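Local atomic coordinates of YARHG domain-containing protein (Legionella pneumophila subsp. pneumophila, PDB entry 4G2A), a protein that is of unknown function, combines a DUF4424-like region with a YARHG domain, and may bind nutrients. Residues G42-N47 with V179-P184; M205-S208 with D213-Y216; N271-Q276 with E309-L314. All coordinates share one frame; numbering follows the deposited sequence.

Interaction 1: residues G42-N47 with V179-P184; sequences GSWHYN and VIPNTP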
loop_
_atom_site.group_PDB
_atom_site.type_symbol
_atom_site.label_atom_id
_atom_site.label_comp_id
_atom_site.label_asym_id
_atom_site.label_seq_id
_atom_site.Cartn_x
_atom_site.Cartn_y
_atom_site.Cartn_z
ATOM N N GLY A 42 -0.318 8.205 -6.856
ATOM C CA GLY A 42 -1.160 7.097 -6.430
ATOM C C GLY A 42 -1.731 7.303 -5.042
ATOM O O GLY A 42 -1.194 8.067 -4.222
ATOM N N SER A 43 -2.849 6.632 -4.780
ATOM C CA SER A 43 -3.530 6.722 -3.503
ATOM C C SER A 43 -4.159 5.384 -3.132
ATOM O O SER A 43 -4.346 4.513 -3.981
ATOM C CB SER A 43 -4.601 7.813 -3.539
ATOM O OG SER A 43 -5.445 7.702 -4.676
ATOM N N TRP A 44 -4.417 5.224 -1.828
ATOM C CA TRP A 44 -5.136 4.113 -1.236
ATOM C C TRP A 44 -6.349 4.670 -0.501
ATOM O O TRP A 44 -6.228 5.647 0.251
ATOM C CB TRP A 44 -4.246 3.298 -0.289
ATOM C CG TRP A 44 -3.134 2.572 -0.979
ATOM C CD1 TRP A 44 -1.821 2.925 -1.003
ATOM C CD2 TRP A 44 -3.237 1.349 -1.724
ATOM N NE1 TRP A 44 -1.102 2.020 -1.738
ATOM C CE2 TRP A 44 -1.943 1.031 -2.184
ATOM C CE3 TRP A 44 -4.293 0.464 -2.010
ATOM C CZ2 TRP A 44 -1.669 -0.132 -2.913
ATOM C CZ3 TRP A 44 -4.031 -0.668 -2.777
ATOM C CH2 TRP A 44 -2.728 -0.970 -3.196
ATOM N N HIS A 45 -7.515 4.055 -0.736
ATOM C CA HIS A 45 -8.783 4.409 -0.103
ATOM C C HIS A 45 -9.182 3.290 0.841
ATOM O O HIS A 45 -9.353 2.150 0.427
ATOM C CB HIS A 45 -9.862 4.680 -1.161
ATOM C CG HIS A 45 -11.174 5.130 -0.599
ATOM N ND1 HIS A 45 -12.361 4.870 -1.259
ATOM C CD2 HIS A 45 -11.451 5.788 0.551
ATOM C CE1 HIS A 45 -13.312 5.388 -0.501
ATOM N NE2 HIS A 45 -12.810 5.949 0.598
ATOM N N TYR A 46 -9.308 3.625 2.117
ATOM C CA TYR A 46 -9.630 2.693 3.190
ATOM C C TYR A 46 -11.074 2.811 3.622
ATOM O O TYR A 46 -11.507 3.900 4.010
ATOM C CB TYR A 46 -8.731 2.954 4.418
ATOM C CG TYR A 46 -7.241 2.843 4.178
ATOM C CD1 TYR A 46 -6.554 3.827 3.466
ATOM C CD2 TYR A 46 -6.493 1.845 4.789
ATOM C CE1 TYR A 46 -5.172 3.755 3.281
ATOM C CE2 TYR A 46 -5.114 1.768 4.621
ATOM C CZ TYR A 46 -4.457 2.722 3.860
ATOM O OH TYR A 46 -3.096 2.625 3.694
ATOM N N ASN A 47 -11.829 1.697 3.544
ATOM C CA ASN A 47 -13.188 1.619 4.078
ATOM C C ASN A 47 -13.118 0.545 5.153
ATOM O O ASN A 47 -12.890 -0.628 4.843
ATOM C CB ASN A 47 -14.225 1.336 3.015
ATOM C CG ASN A 47 -14.417 2.447 2.030
ATOM O OD1 ASN A 47 -13.820 2.454 0.953
ATOM N ND2 ASN A 47 -15.354 3.334 2.313
ATOM N N VAL A 179 -6.848 -6.054 0.001
ATOM C CA VAL A 179 -6.046 -5.065 -0.734
ATOM C C VAL A 179 -6.342 -5.239 -2.236
ATOM O O VAL A 179 -6.256 -6.353 -2.761
ATOM C CB VAL A 179 -4.549 -5.131 -0.407
ATOM C CG1 VAL A 179 -3.757 -4.177 -1.312
ATOM C CG2 VAL A 179 -4.311 -4.807 1.069
ATOM N N ILE A 180 -6.799 -4.151 -2.881
ATOM C CA ILE A 180 -7.247 -4.099 -4.286
ATOM C C ILE A 180 -6.494 -2.983 -5.004
ATOM O O ILE A 180 -6.967 -1.849 -5.037
ATOM C CB ILE A 180 -8.801 -3.898 -4.401
ATOM C CG1 ILE A 180 -9.556 -4.819 -3.447
ATOM C CG2 ILE A 180 -9.311 -4.059 -5.857
ATOM C CD1 ILE A 180 -10.828 -4.240 -2.942
ATOM N N PRO A 181 -5.348 -3.305 -5.634
ATOM C CA PRO A 181 -4.552 -2.251 -6.295
ATOM C C PRO A 181 -5.236 -1.572 -7.488
ATOM O O PRO A 181 -4.936 -0.410 -7.769
ATOM C CB PRO A 181 -3.292 -2.998 -6.739
ATOM C CG PRO A 181 -3.207 -4.188 -5.833
ATOM C CD PRO A 181 -4.631 -4.600 -5.641
ATOM N N ASN A 182 -6.128 -2.297 -8.204
ATOM C CA ASN A 182 -6.848 -1.808 -9.381
ATOM C C ASN A 182 -5.910 -1.573 -10.585
ATOM O O ASN A 182 -6.271 -0.869 -11.535
ATOM C CB ASN A 182 -7.663 -0.556 -9.056
ATOM C CG ASN A 182 -8.874 -0.879 -8.233
ATOM O OD1 ASN A 182 -9.662 -1.752 -8.574
ATOM N ND2 ASN A 182 -9.051 -0.189 -7.138
ATOM N N THR A 183 -4.715 -2.180 -10.542
ATOM C CA THR A 183 -3.703 -2.148 -11.608
ATOM C C THR A 183 -2.989 -3.504 -11.568
ATOM O O THR A 183 -2.951 -4.078 -10.480
ATOM C CB THR A 183 -2.738 -0.941 -11.443
ATOM O OG1 THR A 183 -1.954 -0.781 -12.635
ATOM C CG2 THR A 183 -1.800 -1.074 -10.246
ATOM N N PRO A 184 -2.407 -4.060 -12.665
ATOM C CA PRO A 184 -1.712 -5.364 -12.527
ATOM C C PRO A 184 -0.510 -5.273 -11.573
ATOM O O PRO A 184 0.219 -4.277 -11.581
ATOM C CB PRO A 184 -1.305 -5.715 -13.971
ATOM C CG PRO A 184 -2.203 -4.893 -14.829
ATOM C CD PRO A 184 -2.382 -3.603 -14.071
#
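In the beta-rich part of the protein, Trp-44 of strand 43-54 reaches across to the end of strand 174-180 and the turn that follows it, touching Val-179, Ile-180 and Pro-181. Strand 21-33 pairs with both of these strands, so the indole bridges two strands that share a neighbour. The six-membered ring does the touching. Its CZ3 lies 3.8 Å from CG1 of Val-179, the two side chains crossing at about a right angle, and its CH2 lies 3.8 Å from CA of Pro-181. CB of Pro-181 follows at 4.1 Å from the same CH2, while the carbonyl O of Ile-180 sits 3.9 Å from CZ3. With CG placed anti to the carbonyl carbon (chi1 -67°), the indole is carried over toward 179-184 although its CB is not aimed there. Thr-145 and Ala-147 of strand 136-150 and Ile-30 of strand 21-33 also pack on the indole, while Val-179 and Pro-181 are backed by Leu-231 and Leu-233, respectively, of strand 229-235. All the touching residues are buried, and no hydrogen bond links the two segments. The contact therefore rests on apolar packing, with one broad aromatic side chain spanning the distance between the backbones.

Interaction 2: residues M205-S208 with D213-Y216; sequences MSIS and DRKY. With SO4 (sulfate ion), chain F.
The guanidinium of Arg-214 carries CG2 of Ile-207 over one face, offset toward the rim, and takes OH of Tyr-216 at its edge, in plane. Nearest to CG2 of Ile-207 is NE of Arg-214, at 3.5 Å. CG1 of Ile-207 lies 3.7 Å from CD1 of Tyr-216, obliquely to the ring, and the selenium of Met-205 (selenomethionine), also oblique, is 5.0 Å from the ring centroid in a Met-aromatic contact. These groups decorate a beta hairpin of strands 206-208 and 215-220. Ile-207 and Tyr-216 form an antiparallel non-hydrogen-bonded pair, their side chains lying alongside each other and pointing the same way. With Ile-207 CG2 anti to the backbone N and CG1 anti to the carbonyl carbon, CG2 lies over the arginine and CG1 against the tyrosine, while CD1 at the end of the CG1 branch also comes near NH2 of Arg-214.

Ser-208 and Lys-215 are the hydrogen-bonded pair. Their two backbone bonds are nearly straight: N of Ser-208 gives to O of Lys-215 at 2.9 Å, and N of Lys-215 returns to O of Ser-208 at 2.7 Å. NH1 of Arg-214 donates to OH of Tyr-216 and also forms a salt bridge with Glu-190; the tyrosine hydroxyl has a further hydrogen bond to OG1 of Thr-185. Together these bonds restrain the rotation of the guanidinium under the isoleucine methyl. Leu-187 and Leu-231 pack on both Met-205 and Tyr-216, joining this face to neighbouring strands.

On the face bearing Ser-208 and Lys-215, bends at chi3 and chi4 fold the lysine back, and its NZ donates to a lone pair of Asp-213 O at 2.7 Å. A sulfate, probably from the crystallisation liquor, is bound by N of Gly-209 and by OG of Ser-208, which donates to its O3 at 3.2 Å.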
loop_
_atom_site.group_PDB
_atom_site.type_symbol
_atom_site.label_atom_id
_atom_site.label_comp_id
_atom_site.label_asym_id
_atom_site.label_seq_id
_atom_site.Cartn_x
_atom_site.Cartn_y
_atom_site.Cartn_z
HETATM N N MSE A 205 -2.728 -15.111 3.708
HETATM C CA MSE A 205 -3.134 -14.388 2.511
HETATM C C MSE A 205 -3.385 -15.325 1.316
HETATM O O MSE A 205 -2.640 -16.284 1.081
HETATM C CB MSE A 205 -2.083 -13.345 2.122
HETATM C CG MSE A 205 -2.551 -12.383 1.049
HETATM SE SE MSE A 205 -1.055 -11.426 0.251
HETATM C CE MSE A 205 -0.409 -12.868 -0.908
ATOM N N SER A 206 -4.457 -15.032 0.578
ATOM C CA SER A 206 -4.803 -15.701 -0.664
ATOM C C SER A 206 -4.836 -14.634 -1.778
ATOM O O SER A 206 -5.046 -13.454 -1.506
ATOM C CB SER A 206 -6.120 -16.469 -0.550
ATOM O OG SER A 206 -7.127 -15.716 0.107
ATOM N N ILE A 207 -4.558 -15.048 -3.009
ATOM C CA ILE A 207 -4.550 -14.172 -4.179
ATOM C C ILE A 207 -5.772 -14.557 -5.017
ATOM O O ILE A 207 -5.971 -15.731 -5.324
ATOM C CB ILE A 207 -3.198 -14.291 -4.964
ATOM C CG1 ILE A 207 -2.030 -13.716 -4.155
ATOM C CG2 ILE A 207 -3.277 -13.633 -6.335
ATOM C CD1 ILE A 207 -0.650 -14.340 -4.449
ATOM N N SER A 208 -6.578 -13.569 -5.373
ATOM C CA SER A 208 -7.781 -13.760 -6.183
ATOM C C SER A 208 -7.748 -12.798 -7.372
ATOM O O SER A 208 -7.164 -11.722 -7.261
ATOM C CB SER A 208 -9.015 -13.517 -5.319
ATOM O OG SER A 208 -10.223 -13.747 -6.020
ATOM N N ASP A 213 -7.525 -6.746 -11.767
ATOM C CA ASP A 213 -8.455 -7.216 -10.751
ATOM C C ASP A 213 -7.798 -8.171 -9.732
ATOM O O ASP A 213 -8.507 -8.729 -8.900
ATOM C CB ASP A 213 -9.651 -7.891 -11.446
ATOM C CG ASP A 213 -10.408 -6.969 -12.398
ATOM O OD1 ASP A 213 -10.744 -5.831 -11.987
ATOM O OD2 ASP A 213 -10.673 -7.390 -13.550
ATOM N N ARG A 214 -6.458 -8.330 -9.770
ATOM C CA ARG A 214 -5.711 -9.192 -8.848
ATOM C C ARG A 214 -5.774 -8.584 -7.442
ATOM O O ARG A 214 -5.341 -7.461 -7.249
ATOM C CB ARG A 214 -4.270 -9.396 -9.331
ATOM C CG ARG A 214 -3.634 -10.684 -8.823
ATOM C CD ARG A 214 -2.113 -10.627 -8.890
ATOM N NE ARG A 214 -1.500 -11.960 -8.872
ATOM C CZ ARG A 214 -0.405 -12.269 -8.190
ATOM N NH1 ARG A 214 0.211 -11.352 -7.456
ATOM N NH2 ARG A 214 0.097 -13.493 -8.251
ATOM N N LYS A 215 -6.433 -9.288 -6.506
ATOM C CA LYS A 215 -6.707 -8.878 -5.117
ATOM C C LYS A 215 -5.968 -9.763 -4.136
ATOM O O LYS A 215 -5.729 -10.935 -4.439
ATOM C CB LYS A 215 -8.214 -8.968 -4.814
ATOM C CG LYS A 215 -9.083 -7.990 -5.574
ATOM C CD LYS A 215 -10.576 -8.376 -5.508
ATOM C CE LYS A 215 -11.019 -9.274 -6.633
ATOM N NZ LYS A 215 -11.060 -8.559 -7.940
ATOM N N TYR A 216 -5.634 -9.209 -2.955
ATOM C CA TYR A 216 -4.928 -9.886 -1.866
ATOM C C TYR A 216 -5.857 -9.918 -0.669
ATOM O O TYR A 216 -6.237 -8.858 -0.156
ATOM C CB TYR A 216 -3.601 -9.170 -1.566
ATOM C CG TYR A 216 -2.741 -9.032 -2.807
ATOM C CD1 TYR A 216 -1.952 -10.093 -3.255
ATOM C CD2 TYR A 216 -2.791 -7.880 -3.589
ATOM C CE1 TYR A 216 -1.207 -9.997 -4.433
ATOM C CE2 TYR A 216 -2.058 -7.775 -4.776
ATOM C CZ TYR A 216 -1.254 -8.830 -5.183
ATOM O OH TYR A 216 -0.493 -8.716 -6.311
HETATM S S SO4 F . -9.576 -17.132 -7.922
HETATM O O1 SO4 F . -9.898 -15.938 -8.713
HETATM O O2 SO4 F . -8.168 -17.464 -8.101
HETATM O O3 SO4 F . -9.831 -16.893 -6.491
HETATM O O4 SO4 F . -10.415 -18.249 -8.371
#

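Interaction 3: residues N271-Q276 with E309-L314; sequences NTIYAQ and EEDKKL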
loop_
_atom_site.group_PDB
_atom_site.type_symbol
_atom_site.label_atom_id
_atom_site.label_comp_id
_atom_site.label_asym_id
_atom_site.label_seq_id
_atom_site.Cartn_x
_atom_site.Cartn_y
_atom_site.Cartn_z
ATOM N N ASN A 271 13.016 -3.371 -26.653
ATOM C CA ASN A 271 11.590 -3.294 -26.870
ATOM C C ASN A 271 10.798 -3.170 -25.556
ATOM O O ASN A 271 9.726 -2.557 -25.575
ATOM C CB ASN A 271 11.148 -4.449 -27.738
ATOM C CG ASN A 271 11.512 -4.172 -29.182
ATOM O OD1 ASN A 271 10.852 -3.387 -29.861
ATOM N ND2 ASN A 271 12.628 -4.711 -29.657
ATOM N N THR A 272 11.390 -3.614 -24.405
ATOM C CA THR A 272 10.824 -3.499 -23.052
ATOM C C THR A 272 10.722 -1.993 -22.670
ATOM O O THR A 272 9.808 -1.601 -21.925
ATOM C CB THR A 272 11.699 -4.313 -22.087
ATOM O OG1 THR A 272 11.494 -5.688 -22.367
ATOM C CG2 THR A 272 11.400 -4.061 -20.598
ATOM N N ILE A 273 11.652 -1.165 -23.208
ATOM C CA ILE A 273 11.726 0.282 -22.974
ATOM C C ILE A 273 10.420 0.940 -23.455
ATOM O O ILE A 273 9.910 1.835 -22.781
ATOM C CB ILE A 273 13.000 0.912 -23.635
ATOM C CG1 ILE A 273 14.293 0.359 -22.991
ATOM C CG2 ILE A 273 12.990 2.445 -23.544
ATOM C CD1 ILE A 273 15.587 0.607 -23.766
ATOM N N TYR A 274 9.852 0.421 -24.569
ATOM C CA TYR A 274 8.616 0.878 -25.202
ATOM C C TYR A 274 7.377 0.153 -24.660
ATOM O O TYR A 274 6.317 0.764 -24.580
ATOM C CB TYR A 274 8.698 0.629 -26.720
ATOM C CG TYR A 274 9.865 1.299 -27.401
ATOM C CD1 TYR A 274 9.770 2.609 -27.857
ATOM C CD2 TYR A 274 11.038 0.598 -27.667
ATOM C CE1 TYR A 274 10.819 3.213 -28.541
ATOM C CE2 TYR A 274 12.115 1.210 -28.310
ATOM C CZ TYR A 274 11.998 2.519 -28.748
ATOM O OH TYR A 274 13.031 3.143 -29.405
ATOM N N ALA A 275 7.509 -1.164 -24.343
ATOM C CA ALA A 275 6.455 -2.058 -23.812
ATOM C C ALA A 275 5.972 -1.584 -22.451
ATOM O O ALA A 275 4.841 -1.861 -22.057
ATOM C CB ALA A 275 6.978 -3.473 -23.710
ATOM N N GLN A 276 6.851 -0.847 -21.757
ATOM C CA GLN A 276 6.694 -0.137 -20.481
ATOM C C GLN A 276 5.448 0.764 -20.540
ATOM O O GLN A 276 4.739 0.885 -19.550
ATOM C CB GLN A 276 7.976 0.738 -20.278
ATOM C CG GLN A 276 8.130 1.422 -18.924
ATOM C CD GLN A 276 9.164 2.534 -18.880
ATOM O OE1 GLN A 276 9.130 3.402 -17.994
ATOM N NE2 GLN A 276 10.099 2.565 -19.824
ATOM N N GLU A 309 13.673 10.751 -20.032
ATOM C CA GLU A 309 15.122 10.950 -20.143
ATOM C C GLU A 309 15.909 9.668 -19.845
ATOM O O GLU A 309 16.909 9.420 -20.513
ATOM C CB GLU A 309 15.580 12.109 -19.234
ATOM C CG GLU A 309 15.133 13.465 -19.771
ATOM C CD GLU A 309 15.401 14.689 -18.912
ATOM O OE1 GLU A 309 16.508 14.787 -18.331
ATOM O OE2 GLU A 309 14.523 15.584 -18.872
ATOM N N GLU A 310 15.445 8.844 -18.877
ATOM C CA GLU A 310 16.089 7.578 -18.505
ATOM C C GLU A 310 16.037 6.587 -19.666
ATOM O O GLU A 310 17.054 5.965 -19.978
ATOM C CB GLU A 310 15.443 6.963 -17.244
ATOM C CG GLU A 310 15.779 7.661 -15.935
ATOM C CD GLU A 310 15.167 9.036 -15.760
ATOM O OE1 GLU A 310 13.927 9.121 -15.607
ATOM O OE2 GLU A 310 15.927 10.030 -15.815
ATOM N N ASP A 311 14.857 6.459 -20.309
ATOM C CA ASP A 311 14.595 5.603 -21.469
ATOM C C ASP A 311 15.538 5.941 -22.603
ATOM O O ASP A 311 16.224 5.063 -23.101
ATOM C CB ASP A 311 13.145 5.783 -21.943
ATOM C CG ASP A 311 12.066 5.510 -20.905
ATOM O OD1 ASP A 311 12.338 4.765 -19.932
ATOM O OD2 ASP A 311 10.962 6.058 -21.048
ATOM N N LYS A 312 15.599 7.227 -22.971
ATOM C CA LYS A 312 16.450 7.803 -24.017
ATOM C C LYS A 312 17.955 7.550 -23.724
ATOM O O LYS A 312 18.679 7.162 -24.641
ATOM C CB LYS A 312 16.154 9.303 -24.175
ATOM C CG LYS A 312 14.749 9.553 -24.696
ATOM C CD LYS A 312 14.271 10.966 -24.462
ATOM C CE LYS A 312 12.877 11.146 -25.019
ATOM N NZ LYS A 312 12.210 12.365 -24.490
ATOM N N LYS A 313 18.397 7.692 -22.450
ATOM C CA LYS A 313 19.784 7.398 -22.033
ATOM C C LYS A 313 20.121 5.918 -22.244
ATOM O O LYS A 313 21.225 5.610 -22.703
ATOM C CB LYS A 313 20.047 7.790 -20.568
ATOM C CG LYS A 313 20.269 9.269 -20.349
ATOM C CD LYS A 313 20.483 9.578 -18.871
ATOM C CE LYS A 313 20.841 11.028 -18.669
ATOM N NZ LYS A 313 21.213 11.314 -17.260
ATOM N N LEU A 314 19.171 5.004 -21.942
ATOM C CA LEU A 314 19.395 3.568 -22.157
ATOM C C LEU A 314 19.474 3.250 -23.656
ATOM O O LEU A 314 20.375 2.502 -24.068
ATOM C CB LEU A 314 18.354 2.685 -21.454
ATOM C CG LEU A 314 18.608 1.156 -21.506
ATOM C CD1 LEU A 314 20.055 0.785 -21.154
ATOM C CD2 LEU A 314 17.648 0.423 -20.586
#
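NE2 of Gln-276 donates to two oxygens, OD1 of Asp-311 and the carbonyl O of Ile-273, and so ties helix 309-321 to the C-terminal part of helix 263-275. NE2 of Gln-276 lies 3.1 Å from Asp-311 OD1 and equally far from Ile-273 O, but the two bonds differ in geometry. The one to OD1 is almost straight (176°) and lies in the amide plane, yet it reaches the oxygen from above the carboxylate plane, the two planar groups standing nearly perpendicular. The bond to Ile-273 O is more bent (135°) and tilted from the amide plane. With CG anti to the backbone N (chi1 -172°) and the chain extended beyond it, Gln-276 spans the gap to the facing helix. Its OE1 accepts from NE of Arg-241, while OD2 of Asp-311 is bound by OH of Tyr-277 and the backbone N of Asn-308.

Beside this polar network, Ile-273 makes the apolar contact. Its CG2 packs on CB of Asp-311 at 3.7 Å, and its CD1 meets CD2 of Leu-314 at 3.8 Å. Ile-245 of helix 236-250, together with Leu-315 and Ile-318 farther along helix 309-321, also packs on Ile-273, placing it in the helical core of the YARHG domain. A buried carboxylate and a buried amide are thus each given several partners at the helix interface, and the donors around Asp-311 would be expected to favour its ionised form.

How the interactions relate
Interactions 1 and 2 belong to the beta-rich part and meet through neighbouring strands 174-180 and 215-220: Val-179 N lies 2.9 Å from Tyr-216 O, a probable hydrogen bond, and Pro-181 packs on the 213-216 segment. Interaction 3 is separate, in the YARHG helices, its centre about 27 Å from that of interaction 1 and about 30 Å from that of interaction 2. Interactions 1 and 3 are buried but differ in chemistry, the first without a hydrogen bond across the segments and mostly apolar, the third combining aliphatic packing with an amide-carboxylate bond. Interaction 2 is a surface hairpin, where backbone pairing is joined by side-chain packing, charged groups and a sulfate.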